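Local coordinates for magnetosome protein MamA (Magnetospirillum gryphiswaldense, PDB 3AS8) that probably serves as a scaffold for protein-protein interactions at the magnetosome, its tetratricopeptide repeats recognising other copies of itself to build larger complexes, at residues S17-G22 with A45-I50; S25-M30 with G49-K54. All coordinates share one frame; numbering follows the deposited sequence.

Contact 1 (S17-G22 with A45-I50); sequences SHAKAG and ALHLGI
The side chain of His47 packs against Ala19 and Lys20, joining the C-terminal part of helix 5-20 to helix 42-54 inside a tetratricopeptide-repeat array, a stack of paired helices. His47 contributes its CB and the ring carbon CD2 to the methyl of Ala19, whose CB lies 3.9 Å from His47 CB. With CG beside its backbone N (chi1 -72°), the His47 ring reaches past this methyl towards Lys20. The two longer side chains meet at a slant: Lys20, extended beyond CG, brings CG and CE obliquely against the ring at NE2, with CG 3.8 Å from His47 NE2 and CE touching CE1 as well. Leu46 CG sits near the rim over one face of the same ring. Rotation of the imidazole is restrained by a hydrogen bond from ND1 to the carbonyl O of Glu43, one turn back on its own helix. Ala19 also meets Ala27 of helix 24-31, while Gly22, with positive phi, closes helix 5-20 in a Schellman motif. Lys20 approaches most closely through a methylene, with CE 3.7 Å from His47 NE2, whereas its NZ stays 5.0 Å from that nitrogen.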
loop_
_atom_site.group_PDB
_atom_site.type_symbol
_atom_site.label_atom_id
_atom_site.label_comp_id
_atom_site.label_asym_id
_atom_site.label_seq_id
_atom_site.Cartn_x
_atom_site.Cartn_y
_atom_site.Cartn_z
ATOM N N SER A 17 -15.056 -3.366 -15.066
ATOM C CA SER A 17 -15.337 -1.980 -15.381
ATOM C C SER A 17 -15.786 -1.217 -14.091
ATOM O O SER A 17 -15.255 -0.134 -13.732
ATOM C CB SER A 17 -16.355 -1.934 -16.514
ATOM O OG SER A 17 -16.633 -0.618 -16.838
ATOM N N HIS A 18 -16.722 -1.812 -13.358
ATOM C CA HIS A 18 -17.226 -1.129 -12.174
ATOM C C HIS A 18 -16.014 -0.844 -11.215
ATOM O O HIS A 18 -15.824 0.258 -10.706
ATOM C CB HIS A 18 -18.245 -1.977 -11.444
ATOM C CG HIS A 18 -19.609 -2.030 -12.063
ATOM N ND1 HIS A 18 -20.262 -0.926 -12.547
ATOM C CD2 HIS A 18 -20.488 -3.063 -12.171
ATOM C CE1 HIS A 18 -21.462 -1.276 -12.967
ATOM N NE2 HIS A 18 -21.619 -2.570 -12.758
ATOM N N ALA A 19 -15.201 -1.864 -10.982
ATOM C CA ALA A 19 -14.113 -1.760 -10.003
ATOM C C ALA A 19 -13.077 -0.662 -10.402
ATOM O O ALA A 19 -12.577 0.116 -9.577
ATOM C CB ALA A 19 -13.449 -3.143 -9.811
ATOM N N LYS A 20 -12.749 -0.617 -11.671
ATOM C CA LYS A 20 -11.846 0.419 -12.187
ATOM C C LYS A 20 -12.441 1.834 -12.104
ATOM O O LYS A 20 -11.711 2.812 -12.005
ATOM C CB LYS A 20 -11.486 0.070 -13.606
ATOM C CG LYS A 20 -10.344 -0.970 -13.675
ATOM C CD LYS A 20 -9.961 -1.195 -15.098
ATOM C CE LYS A 20 -9.242 -2.503 -15.261
ATOM N NZ LYS A 20 -9.123 -2.807 -16.722
ATOM N N ALA A 21 -13.773 1.940 -12.086
ATOM C CA ALA A 21 -14.453 3.221 -11.947
ATOM C C ALA A 21 -14.699 3.590 -10.471
ATOM O O ALA A 21 -15.247 4.649 -10.210
ATOM C CB ALA A 21 -15.790 3.155 -12.676
ATOM N N GLY A 22 -14.351 2.728 -9.515
ATOM C CA GLY A 22 -14.659 3.046 -8.115
ATOM C C GLY A 22 -16.106 2.688 -7.688
ATOM O O GLY A 22 -16.577 3.092 -6.621
ATOM N N ALA A 45 -9.717 -11.907 -9.753
ATOM C CA ALA A 45 -9.363 -11.967 -8.327
ATOM C C ALA A 45 -8.815 -10.617 -7.764
ATOM O O ALA A 45 -9.153 -10.205 -6.645
ATOM C CB ALA A 45 -8.382 -13.138 -8.011
ATOM N N LEU A 46 -8.034 -9.917 -8.565
ATOM C CA LEU A 46 -7.498 -8.638 -8.191
ATOM C C LEU A 46 -8.577 -7.579 -7.986
ATOM O O LEU A 46 -8.582 -6.875 -6.963
ATOM C CB LEU A 46 -6.560 -8.162 -9.232
ATOM C CG LEU A 46 -6.162 -6.677 -9.139
ATOM C CD1 LEU A 46 -5.412 -6.353 -7.762
ATOM C CD2 LEU A 46 -5.286 -6.250 -10.289
ATOM N N HIS A 47 -9.481 -7.452 -8.958
ATOM C CA HIS A 47 -10.538 -6.473 -8.850
ATOM C C HIS A 47 -11.592 -6.799 -7.775
ATOM O O HIS A 47 -12.049 -5.910 -7.052
ATOM C CB HIS A 47 -11.041 -6.163 -10.251
ATOM C CG HIS A 47 -10.048 -5.361 -11.033
ATOM N ND1 HIS A 47 -9.132 -5.928 -11.910
ATOM C CD2 HIS A 47 -9.722 -4.047 -10.948
ATOM C CE1 HIS A 47 -8.348 -4.972 -12.391
ATOM N NE2 HIS A 47 -8.689 -3.826 -11.834
ATOM N N LEU A 48 -11.932 -8.076 -7.606
ATOM C CA LEU A 48 -12.863 -8.440 -6.561
ATOM C C LEU A 48 -12.230 -8.328 -5.175
ATOM O O LEU A 48 -12.911 -8.026 -4.192
ATOM C CB LEU A 48 -13.400 -9.864 -6.787
ATOM C CG LEU A 48 -14.353 -10.486 -5.759
ATOM C CD1 LEU A 48 -15.699 -9.648 -5.496
ATOM C CD2 LEU A 48 -14.691 -11.896 -6.355
ATOM N N GLY A 49 -10.956 -8.673 -5.086
ATOM C CA GLY A 49 -10.144 -8.445 -3.869
ATOM C C GLY A 49 -10.206 -6.977 -3.468
ATOM O O GLY A 49 -10.547 -6.692 -2.353
ATOM N N ILE A 50 -9.873 -6.085 -4.384
ATOM C CA ILE A 50 -9.950 -4.606 -4.179
ATOM C C ILE A 50 -11.337 -4.219 -3.707
ATOM O O ILE A 50 -11.506 -3.576 -2.687
ATOM C CB ILE A 50 -9.544 -3.859 -5.465
ATOM C CG1 ILE A 50 -8.032 -3.903 -5.710
ATOM C CG2 ILE A 50 -9.941 -2.295 -5.494
ATOM C CD1 ILE A 50 -7.623 -3.109 -7.043
#

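Contact 2 (S25-M30 with G49-K54); sequences SEAVVM and GIAYVK. With SO4 (sulfate ion), chain D.
Val28 and Ala27 of helix 24-31 press on Ala51 and Tyr52 of helix 42-54 through apolar side-chain contacts. The segments cross at a steep angle, 127° between their N-to-C directions, with their axes 8.6 Å apart at closest approach. The backbones come nearest at Val28 and Ala51, and beside them the methyls of Ala27 and Ala51 meet, CB to CB, at 3.9 Å.

From the CB of Val28, directed at the other helix, the two branches diverge to different neighbours. CG1, trans to the backbone N (chi1 178°), reaches the aromatic ring of Tyr52 and lies 3.5 Å from CE1, with CD1 next to it. CG2 instead points to the other residue, 3.7 Å from Ala51 CB and also beside the carbonyl oxygen of Ala51. Val28 thus straddles the two, its side chain crossing that of Tyr52 at about a right angle. An alanine here removes both branches and would probably open a gap beside the Tyr52 ring, leaving Ala27 as the remaining neighbour of the Ala51 methyl from segment 25-30.

Tyr52 starts off to one side, and its CG lies beside the backbone N, which carries the ring out to Val28 CG1. Its hydroxyl is hydrogen-bonded to OE2 of Glu32, just beyond the end of helix 24-31, and Leu64 and Arg60 of helix 58-71 also touch the side chain. At the C-terminal end of helix 42-54, Lys54 bends at chi2 and its NZ makes a weak hydrogen bond, 3.3 Å long, to O3 of a sulfate ion, probably from the crystallisation liquor. A small alanine at the closest approach, met by a branched residue and flanked by an aromatic one, is in keeping with the interhelical packing of tetratricopeptide repeats.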
loop_
_atom_site.group_PDB
_atom_site.type_symbol
_atom_site.label_atom_id
_atom_site.label_comp_id
_atom_site.label_asym_id
_atom_site.label_seq_id
_atom_site.Cartn_x
_atom_site.Cartn_y
_atom_site.Cartn_z
ATOM N N SER A 25 -19.195 -1.631 -4.860
ATOM C CA SER A 25 -20.303 -2.506 -4.437
ATOM C C SER A 25 -20.847 -3.272 -5.668
ATOM O O SER A 25 -21.078 -4.489 -5.621
ATOM C CB SER A 25 -21.430 -1.671 -3.785
ATOM O OG SER A 25 -21.051 -0.941 -2.646
ATOM N N GLU A 26 -20.995 -2.560 -6.797
ATOM C CA GLU A 26 -21.522 -3.189 -8.016
ATOM C C GLU A 26 -20.462 -4.134 -8.539
ATOM O O GLU A 26 -20.805 -5.180 -9.093
ATOM C CB GLU A 26 -21.938 -2.128 -9.040
ATOM C CG GLU A 26 -23.251 -1.370 -8.646
ATOM C CD GLU A 26 -23.493 -0.090 -9.383
ATOM O OE1 GLU A 26 -22.705 0.900 -9.247
ATOM O OE2 GLU A 26 -24.497 -0.072 -10.100
ATOM N N ALA A 27 -19.177 -3.806 -8.358
ATOM C CA ALA A 27 -18.083 -4.764 -8.693
ATOM C C ALA A 27 -18.149 -6.093 -7.911
ATOM O O ALA A 27 -17.895 -7.166 -8.466
ATOM C CB ALA A 27 -16.646 -4.128 -8.518
ATOM N N VAL A 28 -18.466 -6.023 -6.619
ATOM C CA VAL A 28 -18.681 -7.261 -5.821
ATOM C C VAL A 28 -19.848 -8.043 -6.393
ATOM O O VAL A 28 -19.707 -9.236 -6.625
ATOM C CB VAL A 28 -18.945 -6.974 -4.315
ATOM C CG1 VAL A 28 -19.218 -8.306 -3.504
ATOM C CG2 VAL A 28 -17.796 -6.213 -3.747
ATOM N N VAL A 29 -20.987 -7.372 -6.585
ATOM C CA VAL A 29 -22.178 -8.049 -7.107
ATOM C C VAL A 29 -21.896 -8.808 -8.428
ATOM O O VAL A 29 -22.267 -9.954 -8.590
ATOM C CB VAL A 29 -23.374 -7.079 -7.317
ATOM C CG1 VAL A 29 -24.455 -7.775 -8.114
ATOM C CG2 VAL A 29 -23.931 -6.532 -5.902
ATOM N N MET A 30 -21.277 -8.155 -9.376
ATOM C CA MET A 30 -20.958 -8.787 -10.665
ATOM C C MET A 30 -19.846 -9.812 -10.573
ATOM O O MET A 30 -19.956 -10.919 -11.142
ATOM C CB MET A 30 -20.586 -7.737 -11.718
ATOM C CG MET A 30 -21.690 -6.713 -12.146
ATOM S SD MET A 30 -23.082 -7.488 -12.988
ATOM C CE MET A 30 -24.324 -7.476 -11.727
ATOM N N GLY A 49 -10.956 -8.673 -5.086
ATOM C CA GLY A 49 -10.144 -8.445 -3.869
ATOM C C GLY A 49 -10.206 -6.977 -3.468
ATOM O O GLY A 49 -10.547 -6.692 -2.353
ATOM N N ILE A 50 -9.873 -6.085 -4.384
ATOM C CA ILE A 50 -9.950 -4.606 -4.179
ATOM C C ILE A 50 -11.337 -4.219 -3.707
ATOM O O ILE A 50 -11.506 -3.576 -2.687
ATOM C CB ILE A 50 -9.544 -3.859 -5.465
ATOM C CG1 ILE A 50 -8.032 -3.903 -5.710
ATOM C CG2 ILE A 50 -9.941 -2.295 -5.494
ATOM C CD1 ILE A 50 -7.623 -3.109 -7.043
ATOM N N ALA A 51 -12.342 -4.692 -4.416
ATOM C CA ALA A 51 -13.753 -4.416 -4.097
ATOM C C ALA A 51 -14.188 -4.929 -2.736
ATOM O O ALA A 51 -14.923 -4.223 -2.032
ATOM C CB ALA A 51 -14.690 -4.966 -5.223
ATOM N N TYR A 52 -13.764 -6.144 -2.362
ATOM C CA TYR A 52 -14.042 -6.677 -1.027
ATOM C C TYR A 52 -13.368 -5.869 0.091
ATOM O O TYR A 52 -14.045 -5.566 1.085
ATOM C CB TYR A 52 -13.612 -8.139 -0.862
ATOM C CG TYR A 52 -14.565 -9.186 -1.381
ATOM C CD1 TYR A 52 -15.920 -9.059 -1.249
ATOM C CD2 TYR A 52 -14.062 -10.365 -1.961
ATOM C CE1 TYR A 52 -16.802 -10.066 -1.668
ATOM C CE2 TYR A 52 -14.925 -11.376 -2.425
ATOM C CZ TYR A 52 -16.300 -11.219 -2.280
ATOM O OH TYR A 52 -17.148 -12.205 -2.732
ATOM N N VAL A 53 -12.128 -5.417 -0.126
ATOM C CA VAL A 53 -11.497 -4.574 0.892
ATOM C C VAL A 53 -12.227 -3.216 1.053
ATOM O O VAL A 53 -12.376 -2.720 2.168
ATOM C CB VAL A 53 -10.010 -4.330 0.586
ATOM C CG1 VAL A 53 -9.376 -3.287 1.578
ATOM C CG2 VAL A 53 -9.257 -5.706 0.661
ATOM N N LYS A 54 -12.637 -2.640 -0.052
ATOM C CA LYS A 54 -13.289 -1.332 -0.079
ATOM C C LYS A 54 -14.645 -1.413 0.603
ATOM O O LYS A 54 -15.080 -0.467 1.220
ATOM C CB LYS A 54 -13.443 -0.829 -1.560
ATOM C CG LYS A 54 -12.152 -0.251 -2.221
ATOM C CD LYS A 54 -11.644 1.072 -1.547
ATOM C CE LYS A 54 -10.354 1.591 -2.209
ATOM N NZ LYS A 54 -9.976 2.979 -1.643
HETATM S S SO4 D . -13.040 5.569 -2.207
HETATM O O1 SO4 D . -14.270 5.855 -2.948
HETATM O O2 SO4 D . -13.007 6.478 -1.056
HETATM O O3 SO4 D . -13.030 4.195 -1.701
HETATM O O4 SO4 D . -11.866 5.730 -3.078
#

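From the N terminus, helix 5-20 turns sharply into helix 24-31, and the chain then passes through a longer linker to helix 42-54, where both contacts end. Contact 1 closes a loop of 22 residues and contact 2 one of 18. The loops cross rather than nest: contact 1 begins and ends first, while the partner segments overlap at Gly49 and Ile50. Helix 42-54 is therefore held by both preceding helices along neighbouring parts of its length. These two helices also meet each other, His18 CD2 lying 3.6 Å from Glu26 CB, and Leu48 CD1 approaches Val28 CA at 3.8 Å, so the two contacts form one continuous three-helix junction.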